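Local coordinates for protein DyP-type peroxidase (Pleurotus ostreatus PC15, PDB 6FSK) that acts as a heme-dependent dye-decolorizing peroxidase, probably oxidising dyes and manganese(II) at the expense of hydrogen peroxide, at residues A36-A39 with H40-P43; N147-L150 with D151-H155. The protein carries 1 engineered substitution. All blocks are in the same frame, centred on the assembly; numbering follows the deposited sequence.

Contact 1: A36-A39 with H40-P43; sequences ANMA and HFIP
Met38 SD meets the Phe41 ring at its edge, in the ring plane, in a Met-aromatic contact. The sulfur lies 3.7 Å from Phe41 CD2 and 5.0 Å from the ring centroid. The two side chains run alongside each other, and Phe157 packs edge-to-face with the same ring. The His40 ring has Asn37 O near its plane, at the edge. Met38 is bent at both chi2 (-67°) and chi3 (-68°), which turns SD and CE forward to Phe41 and Ile42. Asn37 O takes two backbone bonds: Phe41 N lies in the carbonyl plane, His40 N well above it. Ile42 N bonds to Met38 O at 3.0 Å. Ile42 CG1 folds back to 3.3 Å from Met38 O and 4.1 Å from Met38 CE. With an alanine in place of Ile42, CG1 and CD1 would go; Met38 CE would probably lose a neighbour, and the packing on Leu478 is likely to suffer. Ile42 and Pro43 lie in a 3-10 segment, and Pro43 CD approaches Ala39 O. Met38 and Ile42 face helix 475-481. Phe41 packs on Val75 and Val77 of strand 74-80 and on Ile153 of helix 144-156.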
loop_
_atom_site.group_PDB
_atom_site.type_symbol
_atom_site.label_atom_id
_atom_site.label_comp_id
_atom_site.label_asym_id
_atom_site.label_seq_id
_atom_site.Cartn_x
_atom_site.Cartn_y
_atom_site.Cartn_z
ATOM N N ALA A 36 -19.463 0.210 -25.359
ATOM C CA ALA A 36 -20.886 0.028 -25.224
ATOM C C ALA A 36 -21.235 -0.757 -23.924
ATOM O O ALA A 36 -22.205 -0.470 -23.237
ATOM C CB ALA A 36 -21.426 -0.704 -26.473
ATOM N N ASN A 37 -20.438 -1.831 -23.594
ATOM C CA ASN A 37 -20.696 -2.611 -22.447
ATOM C C ASN A 37 -20.479 -1.796 -21.103
ATOM O O ASN A 37 -21.164 -1.960 -20.107
ATOM C CB ASN A 37 -19.768 -3.838 -22.431
ATOM C CG ASN A 37 -20.034 -4.821 -23.533
ATOM O OD1 ASN A 37 -21.091 -4.797 -24.238
ATOM N ND2 ASN A 37 -19.106 -5.693 -23.727
ATOM N N MET A 38 -19.537 -0.882 -21.189
ATOM C CA MET A 38 -19.199 -0.020 -20.072
ATOM C C MET A 38 -20.422 0.751 -19.625
ATOM O O MET A 38 -20.650 0.986 -18.444
ATOM C CB MET A 38 -18.119 0.958 -20.390
ATOM C CG MET A 38 -16.719 0.393 -20.217
ATOM S SD MET A 38 -16.230 -0.014 -18.522
ATOM C CE MET A 38 -16.134 1.606 -17.719
ATOM N N ALA A 39 -21.287 1.101 -20.544
ATOM C CA ALA A 39 -22.512 1.780 -20.086
ATOM C C ALA A 39 -23.391 1.060 -19.134
ATOM O O ALA A 39 -24.032 1.650 -18.277
ATOM C CB ALA A 39 -23.308 2.221 -21.322
ATOM N N HIS A 40 -23.427 -0.266 -19.257
ATOM C CA HIS A 40 -24.133 -1.087 -18.391
ATOM C C HIS A 40 -23.402 -1.392 -17.106
ATOM O O HIS A 40 -24.026 -1.691 -16.113
ATOM C CB HIS A 40 -24.448 -2.396 -19.096
ATOM C CG HIS A 40 -25.453 -2.205 -20.172
ATOM N ND1 HIS A 40 -25.114 -2.127 -21.498
ATOM C CD2 HIS A 40 -26.776 -1.922 -20.089
ATOM C CE1 HIS A 40 -26.208 -1.889 -22.205
ATOM N NE2 HIS A 40 -27.221 -1.744 -21.369
ATOM N N PHE A 41 -22.071 -1.345 -17.149
ATOM C CA PHE A 41 -21.235 -1.577 -15.972
ATOM C C PHE A 41 -21.269 -0.388 -15.002
ATOM O O PHE A 41 -21.327 -0.595 -13.797
ATOM C CB PHE A 41 -19.807 -1.835 -16.436
ATOM C CG PHE A 41 -18.785 -2.059 -15.306
ATOM C CD1 PHE A 41 -19.080 -2.807 -14.189
ATOM C CD2 PHE A 41 -17.576 -1.494 -15.429
ATOM C CE1 PHE A 41 -18.124 -3.022 -13.200
ATOM C CE2 PHE A 41 -16.595 -1.721 -14.462
ATOM C CZ PHE A 41 -16.929 -2.429 -13.335
ATOM N N ILE A 42 -21.233 0.829 -15.510
ATOM C CA ILE A 42 -21.016 1.987 -14.665
ATOM C C ILE A 42 -21.978 2.122 -13.491
ATOM O O ILE A 42 -21.582 2.425 -12.369
ATOM C CB ILE A 42 -20.900 3.280 -15.537
ATOM C CG1 ILE A 42 -19.603 3.311 -16.296
ATOM C CG2 ILE A 42 -21.065 4.565 -14.660
ATOM C CD1 ILE A 42 -19.602 4.240 -17.495
ATOM N N PRO A 43 -23.296 1.844 -13.647
ATOM C CA PRO A 43 -24.211 1.931 -12.516
ATOM C C PRO A 43 -23.980 0.971 -11.370
ATOM O O PRO A 43 -24.541 1.174 -10.311
ATOM C CB PRO A 43 -25.606 1.679 -13.151
ATOM C CG PRO A 43 -25.409 1.961 -14.527
ATOM C CD PRO A 43 -24.014 1.620 -14.909
#

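Contact 2: N147-L150 with D151-H155; sequences NKKL and DEIKH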
loop_
_atom_site.group_PDB
_atom_site.type_symbol
_atom_site.label_atom_id
_atom_site.label_comp_id
_atom_site.label_asym_id
_atom_site.label_seq_id
_atom_site.Cartn_x
_atom_site.Cartn_y
_atom_site.Cartn_z
ATOM N N ASN A 147 -18.264 -13.553 -5.741
ATOM C CA ASN A 147 -18.336 -14.307 -6.978
ATOM C C ASN A 147 -19.633 -14.037 -7.750
ATOM O O ASN A 147 -19.603 -13.954 -8.975
ATOM C CB ASN A 147 -18.139 -15.825 -6.747
ATOM C CG ASN A 147 -16.743 -16.185 -6.179
ATOM O OD1 ASN A 147 -15.798 -15.495 -6.402
ATOM N ND2 ASN A 147 -16.643 -17.317 -5.469
ATOM N N LYS A 148 -20.720 -13.845 -7.032
ATOM C CA LYS A 148 -21.992 -13.485 -7.665
ATOM C C LYS A 148 -21.924 -12.152 -8.362
ATOM O O LYS A 148 -22.377 -12.011 -9.522
ATOM C CB LYS A 148 -23.116 -13.522 -6.620
ATOM C CG LYS A 148 -24.477 -13.040 -7.130
ATOM C CD LYS A 148 -25.521 -13.074 -6.015
ATOM C CE LYS A 148 -26.897 -12.816 -6.602
ATOM N NZ LYS A 148 -27.927 -12.755 -5.516
ATOM N N LYS A 149 -21.349 -11.142 -7.699
ATOM C CA LYS A 149 -21.211 -9.853 -8.306
ATOM C C LYS A 149 -20.191 -9.893 -9.452
ATOM O O LYS A 149 -20.415 -9.322 -10.506
ATOM C CB LYS A 149 -20.814 -8.801 -7.256
ATOM C CG LYS A 149 -20.613 -7.414 -7.840
ATOM C CD LYS A 149 -21.829 -6.819 -8.561
ATOM C CE LYS A 149 -22.920 -6.673 -7.571
ATOM N NZ LYS A 149 -23.997 -5.786 -8.200
ATOM N N LEU A 150 -19.034 -10.539 -9.270
ATOM C CA LEU A 150 -18.107 -10.621 -10.357
ATOM C C LEU A 150 -18.683 -11.338 -11.595
ATOM O O LEU A 150 -18.427 -10.931 -12.728
ATOM C CB LEU A 150 -16.762 -11.209 -9.863
ATOM C CG LEU A 150 -15.626 -11.239 -10.864
ATOM C CD1 LEU A 150 -15.295 -9.889 -11.443
ATOM C CD2 LEU A 150 -14.411 -11.797 -10.128
ATOM N N ASP A 151 -19.443 -12.428 -11.384
ATOM C CA ASP A 151 -20.082 -13.133 -12.552
ATOM C C ASP A 151 -21.036 -12.195 -13.289
ATOM O O ASP A 151 -21.078 -12.219 -14.493
ATOM C CB ASP A 151 -20.874 -14.333 -12.052
ATOM C CG ASP A 151 -19.999 -15.467 -11.678
ATOM O OD1 ASP A 151 -18.781 -15.386 -11.894
ATOM O OD2 ASP A 151 -20.546 -16.479 -11.157
ATOM N N GLU A 152 -21.771 -11.355 -12.565
ATOM C CA GLU A 152 -22.648 -10.390 -13.181
ATOM C C GLU A 152 -21.873 -9.390 -14.039
ATOM O O GLU A 152 -22.235 -9.064 -15.200
ATOM C CB GLU A 152 -23.450 -9.736 -12.066
ATOM C CG GLU A 152 -24.502 -8.766 -12.480
ATOM C CD GLU A 152 -25.252 -8.223 -11.268
ATOM O OE1 GLU A 152 -24.748 -8.343 -10.095
ATOM O OE2 GLU A 152 -26.300 -7.590 -11.548
ATOM N N ILE A 153 -20.724 -8.936 -13.553
ATOM C CA ILE A 153 -19.912 -8.042 -14.328
ATOM C C ILE A 153 -19.293 -8.709 -15.513
ATOM O O ILE A 153 -19.286 -8.171 -16.600
ATOM C CB ILE A 153 -18.794 -7.352 -13.441
ATOM C CG1 ILE A 153 -19.404 -6.634 -12.241
ATOM C CG2 ILE A 153 -17.936 -6.370 -14.209
ATOM C CD1 ILE A 153 -20.452 -5.611 -12.631
ATOM N N LYS A 154 -18.790 -9.934 -15.341
ATOM C CA LYS A 154 -18.235 -10.625 -16.457
ATOM C C LYS A 154 -19.259 -10.794 -17.601
ATOM O O LYS A 154 -18.885 -10.717 -18.780
ATOM C CB LYS A 154 -17.711 -11.965 -16.014
ATOM C CG LYS A 154 -16.473 -11.699 -15.207
ATOM C CD LYS A 154 -15.625 -12.905 -14.902
ATOM C CE LYS A 154 -16.155 -13.918 -14.035
ATOM N NZ LYS A 154 -14.821 -14.560 -13.626
ATOM N N HIS A 155 -20.486 -11.109 -17.182
ATOM C CA HIS A 155 -21.617 -11.260 -18.145
ATOM C C HIS A 155 -21.859 -9.997 -18.975
ATOM O O HIS A 155 -22.027 -10.032 -20.201
ATOM C CB HIS A 155 -22.871 -11.699 -17.417
ATOM C CG HIS A 155 -23.980 -12.059 -18.355
ATOM N ND1 HIS A 155 -25.028 -11.207 -18.645
ATOM C CD2 HIS A 155 -24.191 -13.178 -19.082
ATOM C CE1 HIS A 155 -25.854 -11.802 -19.490
ATOM N NE2 HIS A 155 -25.354 -12.988 -19.788
#
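Asn147 O, Lys148 O, Lys149 O and Leu150 O accept from the N-H groups of Asp151, Glu152, Ile153 and Lys154 in regular i to i+4 alpha-helical bonds. The stretch belongs to helix 144-156 of the DyP ferredoxin-like alpha+beta domain, where it packs on the antiparallel sheet. The Leu150 bond is the shortest of the four, 2.8 Å from Lys154 N to Leu150 O, with an N-H...O angle of 166°.

Lys149 and Glu152 form an i to i+3 salt bridge. Lys149 NZ lies 3.3 Å from Glu152 OE1, and the hydrogen bond within the bridge is weak. The lysine chain starts anti to its own nitrogen (chi1 178°), and bends at chi2 and chi3 turn CE and NZ toward Glu152 OE1. The extended Glu152 chain crosses the bent lysine obliquely and brings OE1 to NZ. Glu152 OE2 has a second, weak partner in His44 NE2. Lys149 is buried, and its side chain touches Met72 and Val138. The carboxylate probably offsets the charge of its ammonium.

Leu150 and Ile153 supply the apolar face. Leu150 lies on Val138 and Thr22, and Ile153 on Ile136. Lys154 continues this side, its side chain touching Phe24 and Val159. Its CE is 4.2 Å from Leu150 CG.

Asp151 lies on the exposed side. Its carboxylate carbon CG is 3.1 Å from Asn147 O, a contact without a hydrogen bond. Lys154 CG lies beside its own backbone N (chi1 -72°) and 3.2 Å from Leu150 O.

In the fold
Each contact is one continuous run of chain, partly buried, in the DyP N-terminal domain and away from the heme. Contact 2 is helical throughout; contact 1 is helix followed by a 3-10 segment. They hold different helices, 31-41 and 144-156, which meet where Phe41 CD1 lies 3.5 Å from Ile153 CD1. Contact 1 lies toward the C-terminal part of helix 31-41; its buried side chains are apolar, with sulfur and an aromatic ring. Contact 2 adds a salt bridge to its apolar face. Strand 74-80 and helix 475-481 pack on contact 1, while contact 2 rests on strands 20-28 and 134-140. Exposed residues are His40 and Pro43 in contact 1, Asn147, Lys148 and Asp151 in contact 2.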